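NleB (Escherichia coli, PDB 6E66) belongs to the SseK/NleB family of bacterial effector proteins and is built on a GT-A-type fold around a mixed beta sheet. Local coordinates at residues S171-Y176 with D186-L191; I88-D93 with I114-R119; A235-A240 with S262-L267; K32-E37 with R293-S298; D228-L233 with E312-I317. All blocks are in the same frame, centred on the assembly; numbering follows the deposited sequence.

The five contacts illustrate how a GT-A-type domain is assembled from contacts both near and far apart in the chain. Contact 2 lies at one outer end of the mixed six-stranded sheet, while contact 3 reaches the strand at its other end, their centres about 22 Å apart. Contact 1 packs helices beside contact 2, where F188 CE1 and R119 CD lie 3.5 Å apart. Contacts 3 and 4 are close partners, centres about 10 Å apart: the backbones of 235-240 and 32-37 meet in a small antiparallel sheet. Contact 5 touches contact 3 through E312 and A240. A 1,2-ethanediol, probably from the crystallisation liquor, lies about 5 Å from the side chain of A115 in contact 2.

Contact 1 of 5, residues S171-Y176 with D186-L191; sequences SLIESY and DFFRNL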
# COMPACT_ATOMS: atom_id res chain seq x y z
N SER A 171 17.10 5.44 -6.60
CA SER A 171 16.15 5.46 -5.49
C SER A 171 15.09 4.41 -5.74
O SER A 171 14.45 4.43 -6.79
CB SER A 171 15.48 6.84 -5.34
OG SER A 171 14.24 6.73 -4.64
N LEU A 172 14.91 3.52 -4.77
CA LEU A 172 13.86 2.52 -4.88
C LEU A 172 12.50 3.18 -5.09
O LEU A 172 11.72 2.78 -5.97
CB LEU A 172 13.85 1.65 -3.62
CG LEU A 172 12.73 0.61 -3.51
CD1 LEU A 172 12.97 -0.51 -4.52
CD2 LEU A 172 12.70 0.06 -2.11
N ILE A 173 12.19 4.20 -4.29
CA ILE A 173 10.88 4.85 -4.34
C ILE A 173 10.71 5.63 -5.63
O ILE A 173 9.64 5.58 -6.25
CB ILE A 173 10.71 5.74 -3.11
CG1 ILE A 173 10.63 4.87 -1.85
CG2 ILE A 173 9.46 6.62 -3.25
CD1 ILE A 173 10.60 5.68 -0.56
N GLU A 174 11.72 6.42 -6.02
CA GLU A 174 11.63 7.17 -7.28
C GLU A 174 11.43 6.23 -8.46
O GLU A 174 10.65 6.53 -9.38
CB GLU A 174 12.88 8.03 -7.49
CG GLU A 174 12.73 9.45 -7.07
CD GLU A 174 11.54 10.12 -7.73
OE1 GLU A 174 11.44 10.06 -8.99
OE2 GLU A 174 10.70 10.70 -7.00
N SER A 175 12.10 5.09 -8.46
CA SER A 175 11.92 4.16 -9.57
C SER A 175 10.49 3.65 -9.68
O SER A 175 10.01 3.36 -10.77
CB SER A 175 12.86 2.98 -9.42
OG SER A 175 12.23 1.98 -8.63
N TYR A 176 9.78 3.51 -8.55
CA TYR A 176 8.39 3.11 -8.66
C TYR A 176 7.48 4.30 -8.93
O TYR A 176 6.41 4.13 -9.50
CB TYR A 176 7.94 2.34 -7.40
CG TYR A 176 8.32 0.87 -7.43
CD1 TYR A 176 7.48 -0.06 -8.02
CD2 TYR A 176 9.53 0.42 -6.89
CE1 TYR A 176 7.81 -1.39 -8.08
CE2 TYR A 176 9.87 -0.93 -6.94
CZ TYR A 176 9.00 -1.83 -7.54
OH TYR A 176 9.30 -3.18 -7.63
N ASP A 186 0.74 -0.74 -6.53
CA ASP A 186 1.03 -1.69 -5.45
C ASP A 186 2.11 -1.18 -4.51
O ASP A 186 2.01 -1.36 -3.29
CB ASP A 186 1.45 -3.04 -6.03
CG ASP A 186 0.30 -3.77 -6.69
OD1 ASP A 186 -0.88 -3.47 -6.37
OD2 ASP A 186 0.58 -4.65 -7.53
N PHE A 187 3.18 -0.59 -5.06
CA PHE A 187 4.29 -0.17 -4.22
C PHE A 187 3.87 0.92 -3.25
O PHE A 187 4.21 0.87 -2.06
CB PHE A 187 5.44 0.33 -5.08
CG PHE A 187 6.64 0.74 -4.30
CD1 PHE A 187 7.55 -0.22 -3.86
CD2 PHE A 187 6.87 2.07 -4.01
CE1 PHE A 187 8.67 0.15 -3.12
CE2 PHE A 187 8.00 2.45 -3.30
CZ PHE A 187 8.90 1.48 -2.85
N PHE A 188 3.08 1.90 -3.73
CA PHE A 188 2.66 3.01 -2.89
C PHE A 188 1.48 2.68 -2.02
O PHE A 188 1.29 3.33 -0.98
CB PHE A 188 2.39 4.24 -3.76
CG PHE A 188 3.65 4.84 -4.28
CD1 PHE A 188 4.44 5.64 -3.45
CD2 PHE A 188 4.12 4.53 -5.53
CE1 PHE A 188 5.64 6.18 -3.89
CE2 PHE A 188 5.34 5.06 -5.98
CZ PHE A 188 6.10 5.89 -5.15
N ARG A 189 0.69 1.66 -2.37
CA ARG A 189 -0.26 1.16 -1.39
C ARG A 189 0.47 0.70 -0.13
O ARG A 189 0.08 1.08 0.98
CB ARG A 189 -1.09 0.01 -1.96
CG ARG A 189 -1.83 -0.71 -0.82
CD ARG A 189 -2.83 -1.72 -1.32
NE ARG A 189 -2.23 -2.67 -2.22
CZ ARG A 189 -2.93 -3.42 -3.05
NH1 ARG A 189 -4.26 -3.34 -3.06
NH2 ARG A 189 -2.29 -4.26 -3.85
N ASN A 190 1.54 -0.08 -0.28
CA ASN A 190 2.28 -0.55 0.90
C ASN A 190 2.82 0.62 1.72
O ASN A 190 2.65 0.68 2.94
CB ASN A 190 3.43 -1.46 0.48
CG ASN A 190 2.94 -2.71 -0.19
OD1 ASN A 190 1.76 -3.04 -0.09
ND2 ASN A 190 3.84 -3.40 -0.88
N LEU A 191 3.48 1.57 1.05
CA LEU A 191 4.03 2.72 1.74
C LEU A 191 2.95 3.59 2.39
O LEU A 191 3.18 4.17 3.46
CB LEU A 191 4.86 3.53 0.73
CG LEU A 191 6.33 3.13 0.57
CD1 LEU A 191 6.62 1.67 0.65
CD2 LEU A 191 7.00 3.75 -0.67
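The rings of Y176 and F187 lie almost flat on one another in an offset stack, planes only 5° apart and centroids separated by 4.3 Å. The pair bridges two consecutive helices, 172-178 and 182-195, joined by a short connection; their contacting segments run at 133°, well short of antiparallel. The shift between the rings places Y176 CG above F187 CG at 3.6 Å, near the rims. L172 O lies at the edge of the Y176 ring, in its plane. L191 CD1, one turn on from F187 in the same helix, lies against the opposite face of the F187 ring, toward its rim. At its edge, I173 CG1 lies in the ring plane, 3.9 Å from F187 CE2. F187 reaches across because its CG stands anti to the backbone N (chi1 -178°), extending the ring off the helix toward its partner.

F188 works differently: it carries F187 CD2 over the centre of one face and turns its edge to the other helix, with its CE2 3.7 Å from Y176 C. M274 of helix 265-274 touches both stacked residues, and F124 meets the ring of F188. S171 is the N-cap of helix 172-178: E174 N donates to S171 OG over 2.9 Å, a nearly straight bond, and this hydroxyl is also bonded to D128 OD2.

Contact 2 of 5, residues I88-D93 with I114-R119; sequences IGVLVD and IAIIYR. Unlike the reference sequence in segment 114-119: A115 (reference Lys).
D93 and R119 close the end of the strand pair with a salt bridge in which R119 NE lies 2.7 Å from D93 OD2. The bond is bent: the nitrogen sits well above the carboxylate plane, and the two flat groups are turned 47° against each other. R119 bends at chi2 and chi3, which brings NE, at the edge of the guanidinium, to D93 OD2. The same oxygen also takes a hydrogen bond from W184 NE1. Just before this bridge, the backbone pairing ends with R119 N donating to V92 O at 2.8 Å.

Leading up to this end the strands run parallel, I88 beside I114 to V92 beside Y118: A115 N and I117 N donate to I88 O and V90 O, while A115 O and I117 O accept from V90 N and V92 N. Helix 98-110 connects them, making a beta-alpha-beta crossover of the Rossmann-like kind on which GT-A folds are built. On the face carrying V90, V92, I116 and Y118, I116 CD1 rests 3.8 Å from V90 CB. V92 CG2, between the backbone N and carbonyl carbon, points at the tyrosine and meets Y118 CD2 at 3.5 Å. F104 of the connecting helix packs on I116, as does I76 of helix 72-82 on V90. Strand 45-50 takes the next place in the sheet and lays F50 against L91, D93 and R119.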
# COMPACT_ATOMS: atom_id res chain seq x y z
N ILE A 88 -12.03 10.15 5.14
CA ILE A 88 -11.84 9.22 4.03
C ILE A 88 -10.81 9.87 3.12
O ILE A 88 -11.08 10.91 2.50
CB ILE A 88 -13.14 8.93 3.28
CG1 ILE A 88 -13.99 7.89 4.01
CG2 ILE A 88 -12.85 8.44 1.86
CD1 ILE A 88 -14.56 8.38 5.32
N GLY A 89 -9.61 9.29 3.08
CA GLY A 89 -8.57 9.78 2.22
C GLY A 89 -8.58 9.00 0.92
O GLY A 89 -9.04 7.87 0.87
N VAL A 90 -8.12 9.65 -0.15
CA VAL A 90 -7.86 8.99 -1.42
C VAL A 90 -6.46 9.41 -1.82
O VAL A 90 -6.22 10.60 -2.07
CB VAL A 90 -8.88 9.36 -2.52
CG1 VAL A 90 -8.70 8.44 -3.72
CG2 VAL A 90 -10.33 9.29 -1.99
N LEU A 91 -5.52 8.46 -1.82
CA LEU A 91 -4.18 8.74 -2.32
C LEU A 91 -4.19 8.65 -3.84
O LEU A 91 -4.50 7.58 -4.39
CB LEU A 91 -3.18 7.75 -1.73
CG LEU A 91 -1.72 7.86 -2.15
CD1 LEU A 91 -1.08 9.03 -1.46
CD2 LEU A 91 -1.03 6.55 -1.77
N VAL A 92 -3.88 9.75 -4.51
CA VAL A 92 -3.99 9.79 -5.97
C VAL A 92 -2.61 10.03 -6.56
O VAL A 92 -1.68 10.48 -5.88
CB VAL A 92 -4.99 10.87 -6.45
CG1 VAL A 92 -6.38 10.60 -5.87
CG2 VAL A 92 -4.52 12.26 -6.06
N ASP A 93 -2.47 9.68 -7.83
CA ASP A 93 -1.26 9.96 -8.59
C ASP A 93 -1.58 9.85 -10.06
O ASP A 93 -2.51 9.15 -10.46
CB ASP A 93 -0.10 9.02 -8.23
CG ASP A 93 1.25 9.61 -8.58
OD1 ASP A 93 1.27 10.83 -8.88
OD2 ASP A 93 2.28 8.88 -8.57
N ILE A 114 -13.69 14.16 2.93
CA ILE A 114 -12.88 13.49 1.93
C ILE A 114 -11.61 14.29 1.75
O ILE A 114 -11.66 15.49 1.46
CB ILE A 114 -13.62 13.36 0.59
CG1 ILE A 114 -14.77 12.38 0.71
CG2 ILE A 114 -12.65 12.91 -0.51
CD1 ILE A 114 -15.51 12.20 -0.58
N ALA A 115 -10.47 13.64 1.94
CA ALA A 115 -9.18 14.27 1.73
C ALA A 115 -8.55 13.66 0.50
O ALA A 115 -8.43 12.44 0.40
CB ALA A 115 -8.29 14.09 2.96
N ILE A 116 -8.19 14.50 -0.47
CA ILE A 116 -7.47 14.05 -1.65
C ILE A 116 -6.00 14.30 -1.40
O ILE A 116 -5.58 15.46 -1.25
CB ILE A 116 -7.95 14.78 -2.92
CG1 ILE A 116 -9.40 14.42 -3.20
CG2 ILE A 116 -7.05 14.43 -4.10
CD1 ILE A 116 -9.61 12.98 -3.56
N ILE A 117 -5.21 13.23 -1.36
CA ILE A 117 -3.79 13.31 -1.04
C ILE A 117 -3.00 12.92 -2.29
O ILE A 117 -3.13 11.80 -2.79
CB ILE A 117 -3.44 12.40 0.14
CG1 ILE A 117 -4.46 12.60 1.26
CG2 ILE A 117 -2.03 12.70 0.65
CD1 ILE A 117 -4.15 11.81 2.53
N TYR A 118 -2.19 13.85 -2.79
CA TYR A 118 -1.37 13.55 -3.95
C TYR A 118 -0.09 12.83 -3.53
O TYR A 118 0.61 13.27 -2.63
CB TYR A 118 -1.03 14.83 -4.71
CG TYR A 118 -2.25 15.48 -5.33
CD1 TYR A 118 -2.99 16.42 -4.62
CD2 TYR A 118 -2.65 15.15 -6.62
CE1 TYR A 118 -4.11 16.99 -5.19
CE2 TYR A 118 -3.76 15.72 -7.19
CZ TYR A 118 -4.49 16.65 -6.48
OH TYR A 118 -5.60 17.22 -7.06
N ARG A 119 0.23 11.74 -4.23
CA ARG A 119 1.42 10.97 -3.88
C ARG A 119 2.67 11.84 -3.85
O ARG A 119 3.52 11.68 -2.97
CB ARG A 119 1.64 9.82 -4.84
CG ARG A 119 2.83 8.95 -4.40
CD ARG A 119 3.51 8.34 -5.57
NE ARG A 119 3.91 9.36 -6.52
CZ ARG A 119 5.08 9.96 -6.49
NH1 ARG A 119 5.96 9.63 -5.56
NH2 ARG A 119 5.39 10.86 -7.41

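Contact 3 of 5, residues A235-A240 with S262-L267; sequences APDGIA and SNHPAL
A tight turn between strands 233-236 and 239-242 meets the N-terminal end of helix 265-274, and H264, the N-cap of that helix, joins the two with both of its ring nitrogens. On one side, H264 NE2 donates to the turn carbonyl D237 O over 2.7 Å, approaching close to the imidazole plane. On the other, H264 ND1 accepts from A266 N at 3.0 Å, the helix-capping bond. Gripped at two edges, the ring can hardly rotate.

Its faces are also occupied. I239 CB sits over one face in a CH-pi contact, 4.0 Å from the ring centroid, and P265 CD lies against the opposite one. The type II turn A235-G238 and the type I' turn P236-I239 overlap in P236-G238; D237 and G238, both with positive phi, are the central residues of the second. I239 extends past the ring, its CG1 anti to the backbone N (chi1 178°), so that its CD1 reaches the first helical turn and contacts A266 CB at 3.9 Å. The side chain of D237 instead bonds through OD2 to H294 NE2, tying the turn to helix 282-294. The same methyl of I239, CD1, lies 3.6 Å from L267 CD2.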
# COMPACT_ATOMS: atom_id res chain seq x y z
N ALA A 235 -8.02 -7.09 15.19
CA ALA A 235 -7.02 -7.65 14.29
C ALA A 235 -5.94 -8.31 15.12
O ALA A 235 -5.51 -7.74 16.14
CB ALA A 235 -6.39 -6.58 13.40
N PRO A 236 -5.48 -9.50 14.73
CA PRO A 236 -4.40 -10.15 15.48
C PRO A 236 -3.10 -9.38 15.30
O PRO A 236 -2.68 -9.08 14.18
CB PRO A 236 -4.32 -11.55 14.85
CG PRO A 236 -4.88 -11.38 13.46
CD PRO A 236 -5.94 -10.30 13.58
N ASP A 237 -2.46 -9.06 16.42
CA ASP A 237 -1.21 -8.29 16.42
C ASP A 237 -1.37 -6.94 15.73
O ASP A 237 -0.38 -6.34 15.31
CB ASP A 237 -0.07 -9.08 15.77
CG ASP A 237 1.30 -8.61 16.22
OD1 ASP A 237 1.43 -8.12 17.35
OD2 ASP A 237 2.27 -8.74 15.42
N GLY A 238 -2.59 -6.45 15.58
CA GLY A 238 -2.78 -5.14 14.99
C GLY A 238 -2.86 -5.10 13.47
O GLY A 238 -2.87 -4.00 12.91
N ILE A 239 -2.93 -6.24 12.79
CA ILE A 239 -3.07 -6.25 11.34
C ILE A 239 -4.05 -7.35 10.92
O ILE A 239 -4.01 -8.46 11.46
CB ILE A 239 -1.71 -6.41 10.62
CG1 ILE A 239 -1.89 -6.45 9.09
CG2 ILE A 239 -0.95 -7.61 11.14
CD1 ILE A 239 -0.63 -6.30 8.33
N ALA A 240 -4.92 -7.03 9.98
CA ALA A 240 -5.74 -8.04 9.32
C ALA A 240 -5.84 -7.65 7.86
O ALA A 240 -5.75 -6.47 7.53
CB ALA A 240 -7.13 -8.17 9.97
N SER A 262 0.74 3.18 12.56
CA SER A 262 1.67 3.41 11.48
C SER A 262 2.93 2.56 11.69
O SER A 262 3.26 2.13 12.81
CB SER A 262 2.01 4.90 11.37
OG SER A 262 2.36 5.45 12.63
N ASN A 263 3.63 2.29 10.59
CA ASN A 263 4.89 1.55 10.63
C ASN A 263 4.71 0.18 11.29
O ASN A 263 5.54 -0.29 12.07
CB ASN A 263 5.99 2.39 11.30
CG ASN A 263 6.29 3.64 10.47
OD1 ASN A 263 6.52 3.52 9.27
ND2 ASN A 263 6.21 4.83 11.07
N HIS A 264 3.61 -0.46 10.96
CA HIS A 264 3.33 -1.78 11.50
C HIS A 264 4.43 -2.76 11.09
O HIS A 264 4.82 -2.79 9.91
CB HIS A 264 1.96 -2.28 11.04
CG HIS A 264 1.49 -3.47 11.82
ND1 HIS A 264 2.08 -4.71 11.67
CD2 HIS A 264 0.56 -3.60 12.78
CE1 HIS A 264 1.51 -5.56 12.51
NE2 HIS A 264 0.57 -4.92 13.18
N PRO A 265 4.96 -3.56 12.02
CA PRO A 265 6.09 -4.43 11.68
C PRO A 265 5.81 -5.42 10.55
O PRO A 265 6.76 -5.82 9.85
CB PRO A 265 6.38 -5.17 13.00
CG PRO A 265 5.78 -4.31 14.06
CD PRO A 265 4.57 -3.67 13.44
N ALA A 266 4.56 -5.83 10.34
CA ALA A 266 4.29 -6.80 9.28
C ALA A 266 4.42 -6.16 7.90
O ALA A 266 4.70 -6.87 6.93
CB ALA A 266 2.90 -7.44 9.46
N LEU A 267 4.24 -4.85 7.79
CA LEU A 267 4.51 -4.17 6.53
C LEU A 267 5.98 -3.78 6.39
O LEU A 267 6.51 -3.76 5.26
CB LEU A 267 3.60 -2.95 6.40
CG LEU A 267 2.09 -3.16 6.18
CD1 LEU A 267 1.80 -4.28 5.22
CD2 LEU A 267 1.38 -3.41 7.46

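Contact 4 of 5, residues K32-E37 with R293-S298; sequences KEYSLE and RHFNYS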
# COMPACT_ATOMS: atom_id res chain seq x y z
N LYS A 32 2.71 -19.48 17.93
CA LYS A 32 2.87 -18.25 18.69
C LYS A 32 1.52 -17.55 18.87
O LYS A 32 0.67 -17.58 17.97
CB LYS A 32 3.86 -17.32 18.00
CG LYS A 32 4.31 -16.13 18.83
CD LYS A 32 5.49 -15.41 18.17
CE LYS A 32 5.97 -14.22 19.01
NZ LYS A 32 5.68 -12.91 18.35
N GLU A 33 1.32 -16.94 20.03
CA GLU A 33 0.05 -16.32 20.38
C GLU A 33 0.14 -14.80 20.21
O GLU A 33 1.21 -14.21 20.39
CB GLU A 33 -0.35 -16.66 21.81
CG GLU A 33 -1.86 -16.75 22.04
CD GLU A 33 -2.23 -17.59 23.26
OE1 GLU A 33 -2.69 -17.01 24.27
OE2 GLU A 33 -2.06 -18.83 23.20
N TYR A 34 -0.98 -14.18 19.85
CA TYR A 34 -1.03 -12.74 19.62
C TYR A 34 -2.30 -12.17 20.22
O TYR A 34 -3.32 -12.85 20.32
CB TYR A 34 -0.99 -12.38 18.14
CG TYR A 34 0.23 -12.86 17.42
CD1 TYR A 34 0.27 -14.13 16.86
CD2 TYR A 34 1.35 -12.07 17.31
CE1 TYR A 34 1.38 -14.58 16.21
CE2 TYR A 34 2.47 -12.51 16.65
CZ TYR A 34 2.48 -13.77 16.11
OH TYR A 34 3.59 -14.23 15.46
N SER A 35 -2.24 -10.90 20.60
CA SER A 35 -3.42 -10.24 21.10
C SER A 35 -4.30 -9.76 19.95
O SER A 35 -3.80 -9.36 18.90
CB SER A 35 -3.04 -9.07 22.00
OG SER A 35 -2.91 -9.52 23.34
N LEU A 36 -5.60 -9.82 20.16
CA LEU A 36 -6.57 -9.24 19.24
C LEU A 36 -6.63 -7.74 19.50
O LEU A 36 -7.28 -7.29 20.44
CB LEU A 36 -7.93 -9.89 19.42
CG LEU A 36 -8.96 -9.89 18.29
CD1 LEU A 36 -8.38 -10.47 16.98
CD2 LEU A 36 -10.20 -10.67 18.74
N GLU A 37 -5.94 -6.95 18.69
CA GLU A 37 -5.84 -5.52 18.92
C GLU A 37 -7.03 -4.79 18.30
O GLU A 37 -7.46 -5.13 17.20
CB GLU A 37 -4.56 -4.96 18.31
CG GLU A 37 -3.30 -5.65 18.77
CD GLU A 37 -2.81 -5.12 20.08
OE1 GLU A 37 -3.46 -4.21 20.63
OE2 GLU A 37 -1.78 -5.62 20.57
N ARG A 293 6.27 -13.63 6.44
CA ARG A 293 7.51 -13.73 7.22
C ARG A 293 7.33 -13.21 8.64
O ARG A 293 7.92 -13.73 9.59
CB ARG A 293 8.65 -12.98 6.52
CG ARG A 293 9.92 -12.94 7.36
CD ARG A 293 11.11 -12.37 6.60
NE ARG A 293 11.32 -13.05 5.32
CZ ARG A 293 12.04 -12.54 4.32
NH1 ARG A 293 12.62 -11.35 4.48
NH2 ARG A 293 12.19 -13.21 3.18
N HIS A 294 6.55 -12.14 8.80
CA HIS A 294 6.34 -11.58 10.13
C HIS A 294 5.65 -12.58 11.05
O HIS A 294 5.90 -12.60 12.25
CB HIS A 294 5.49 -10.31 10.04
CG HIS A 294 5.06 -9.78 11.38
ND1 HIS A 294 5.88 -9.00 12.17
CD2 HIS A 294 3.90 -9.90 12.05
CE1 HIS A 294 5.24 -8.67 13.27
NE2 HIS A 294 4.03 -9.21 13.23
N PHE A 295 4.78 -13.41 10.50
CA PHE A 295 4.06 -14.38 11.31
C PHE A 295 4.71 -15.75 11.29
O PHE A 295 4.12 -16.71 11.78
CB PHE A 295 2.61 -14.44 10.87
CG PHE A 295 1.80 -13.29 11.36
CD1 PHE A 295 1.56 -13.13 12.72
CD2 PHE A 295 1.31 -12.34 10.47
CE1 PHE A 295 0.80 -12.05 13.17
CE2 PHE A 295 0.56 -11.27 10.92
CZ PHE A 295 0.30 -11.12 12.27
N ASN A 296 5.94 -15.85 10.75
CA ASN A 296 6.71 -17.09 10.68
C ASN A 296 5.99 -18.17 9.88
O ASN A 296 6.15 -19.36 10.16
CB ASN A 296 7.06 -17.61 12.07
CG ASN A 296 7.69 -16.56 12.91
OD1 ASN A 296 8.63 -15.90 12.46
ND2 ASN A 296 7.16 -16.36 14.11
N TYR A 297 5.24 -17.77 8.87
CA TYR A 297 4.64 -18.72 7.96
C TYR A 297 5.73 -19.43 7.18
O TYR A 297 6.75 -18.83 6.84
CB TYR A 297 3.68 -18.00 7.03
CG TYR A 297 2.98 -18.88 6.04
CD1 TYR A 297 3.60 -19.24 4.85
CD2 TYR A 297 1.69 -19.32 6.28
CE1 TYR A 297 2.96 -20.03 3.93
CE2 TYR A 297 1.04 -20.10 5.38
CZ TYR A 297 1.68 -20.45 4.20
OH TYR A 297 1.04 -21.25 3.29
N SER A 298 5.53 -20.72 6.91
CA SER A 298 6.48 -21.51 6.13
C SER A 298 5.70 -22.57 5.36
O SER A 298 4.47 -22.64 5.43
CB SER A 298 7.54 -22.15 7.01
OG SER A 298 6.98 -23.22 7.75
O HOH W 1 3.48 -16.70 14.39
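A Schellman motif ends helix 282-294, and F295, the residue that first leaves helical geometry there, packs edge-on into the face of Y34 from the N-terminal strand region. The rings form a T-shaped pair with planes at 80° and centroids 5.1 Å apart. F295 CE1 stands over the centre of the tyrosine ring, while F295 CD1, further out on the same edge, touches Y34 CZ at 3.6 Å. The F295 ring is itself backed by H294 CD2, which lies over the centre of one of its faces. Y34 is aimed at the helix end by a chi1 of -60°, its CG anti to the carbonyl carbon.

A water completes the contact: Y34 OH donates to it over 2.7 Å, and it in turn donates to F295 O, also at 2.7 Å. One bridging molecule thus serves a phenol and a carbonyl at the end of the helix, lying near the plane of the phenol ring. N296, with positive phi, is the C-prime residue of the motif; N296 N bonds to R293 O at 3.1 Å. Its amide and the aliphatic chain of K32 approach loosely near the surface, where K32 CD is 4.5 Å from N296 ND2.

The contact lies beside the small antiparallel sheet in which strand 32-39 pairs with 233-236: Y34 packs on D237 of the turn after that strand, H294 touches P265 and A266 of helix 265-274, and F309 meets F295 edge-to-face.

Contact 5 of 5, residues D228-L233 with E312-I317; sequences DKLGVL and EGNPGI. Unlike the reference sequence in segment 312-317: G313 (reference Phe), N314 (reference Lys), P315 (reference His), G316 (reference Glu), I317 (reference Asn).
N314 leans toward the loop 228-233, its CB pointing that way and its CG arriving 4.1 Å from L230 CD2. The chain then divides. OD1 passes 4.0 Å from L230 CD2 but is held by its own backbone: G316 N donates to it at 2.7 Å, in the carbonyl plane and on a lone pair, which makes an Asx turn and fixes the amide. ND2 lies 3.3 Å from L233 CD2 and also approaches L230 O, at 3.6 Å. L230 CD2 contacts I317 CG1 at 3.6 Å, and L233 CD1 rests 3.7 Å from E312 OE2. L230 thus touches N314 and I317, and L233 touches E312 and N314, in a segment that mostly differs from the reference sequence.

L233 begins strand 233-236, hydrogen-bonded through its backbone to I39 of strand 32-39, while the backbone of E312 is hydrogen-bonded to V241 of strand 239-242; V258 of strand 256-259 touches the side chains of both L233 and E312.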
# COMPACT_ATOMS: atom_id res chain seq x y z
N ASP A 228 -23.66 0.75 6.01
CA ASP A 228 -23.74 1.12 7.42
C ASP A 228 -22.40 0.97 8.14
O ASP A 228 -21.59 0.11 7.79
CB ASP A 228 -24.84 0.32 8.14
CG ASP A 228 -25.31 1.00 9.41
OD1 ASP A 228 -25.68 2.20 9.34
OD2 ASP A 228 -25.29 0.34 10.47
N LYS A 229 -22.20 1.80 9.17
CA LYS A 229 -20.92 2.03 9.83
C LYS A 229 -20.18 0.76 10.23
O LYS A 229 -20.79 -0.31 10.38
CB LYS A 229 -21.12 2.93 11.06
CG LYS A 229 -21.61 4.33 10.72
CD LYS A 229 -21.48 5.28 11.90
CE LYS A 229 -21.97 6.67 11.53
NZ LYS A 229 -21.13 7.74 12.15
N LEU A 230 -18.87 0.87 10.42
CA LEU A 230 -18.00 -0.26 10.73
C LEU A 230 -17.86 -0.53 12.22
O LEU A 230 -17.66 -1.68 12.61
CB LEU A 230 -16.60 -0.03 10.15
CG LEU A 230 -16.53 0.17 8.65
CD1 LEU A 230 -15.13 0.55 8.23
CD2 LEU A 230 -16.96 -1.12 7.98
N GLY A 231 -17.91 0.51 13.04
CA GLY A 231 -17.65 0.32 14.45
C GLY A 231 -16.17 0.01 14.67
O GLY A 231 -15.30 0.37 13.86
N VAL A 232 -15.90 -0.67 15.78
CA VAL A 232 -14.54 -1.04 16.13
C VAL A 232 -14.18 -2.33 15.42
O VAL A 232 -15.00 -3.25 15.31
CB VAL A 232 -14.39 -1.17 17.66
CG1 VAL A 232 -13.06 -1.79 18.04
CG2 VAL A 232 -14.54 0.19 18.34
N LEU A 233 -12.95 -2.41 14.91
CA LEU A 233 -12.43 -3.63 14.31
C LEU A 233 -11.44 -4.28 15.26
O LEU A 233 -10.89 -3.65 16.15
CB LEU A 233 -11.76 -3.33 12.97
CG LEU A 233 -12.67 -2.63 11.95
CD1 LEU A 233 -11.93 -2.43 10.65
CD2 LEU A 233 -13.95 -3.44 11.72
N GLU A 312 -9.57 -10.37 7.24
CA GLU A 312 -10.39 -9.22 7.58
C GLU A 312 -11.79 -9.39 7.00
O GLU A 312 -11.95 -9.49 5.78
CB GLU A 312 -9.76 -7.92 7.08
CG GLU A 312 -10.08 -6.76 8.00
CD GLU A 312 -11.24 -5.93 7.52
OE1 GLU A 312 -11.42 -5.83 6.28
OE2 GLU A 312 -11.96 -5.36 8.36
N GLY A 313 -12.79 -9.43 7.87
CA GLY A 313 -14.18 -9.48 7.45
C GLY A 313 -15.05 -8.54 8.26
O GLY A 313 -14.79 -8.35 9.45
N ASN A 314 -16.05 -7.92 7.63
CA ASN A 314 -17.06 -7.10 8.33
C ASN A 314 -18.37 -7.22 7.56
O ASN A 314 -18.35 -7.28 6.32
CB ASN A 314 -16.66 -5.62 8.45
CG ASN A 314 -17.51 -4.84 9.49
OD1 ASN A 314 -18.67 -4.49 9.23
ND2 ASN A 314 -16.92 -4.56 10.65
N PRO A 315 -19.51 -7.29 8.26
CA PRO A 315 -20.80 -7.32 7.56
C PRO A 315 -21.21 -5.98 6.96
O PRO A 315 -22.14 -5.95 6.14
CB PRO A 315 -21.79 -7.75 8.66
CG PRO A 315 -21.12 -7.37 9.95
CD PRO A 315 -19.64 -7.56 9.71
N GLY A 316 -20.56 -4.88 7.34
CA GLY A 316 -20.82 -3.60 6.71
C GLY A 316 -20.20 -3.39 5.33
O GLY A 316 -20.51 -2.39 4.69
N ILE A 317 -19.34 -4.30 4.86
CA ILE A 317 -18.57 -4.11 3.63
C ILE A 317 -18.93 -5.22 2.65
O ILE A 317 -18.57 -6.38 2.86
CB ILE A 317 -17.06 -4.09 3.88
CG1 ILE A 317 -16.73 -3.29 5.15
CG2 ILE A 317 -16.32 -3.50 2.69
CD1 ILE A 317 -15.24 -3.24 5.49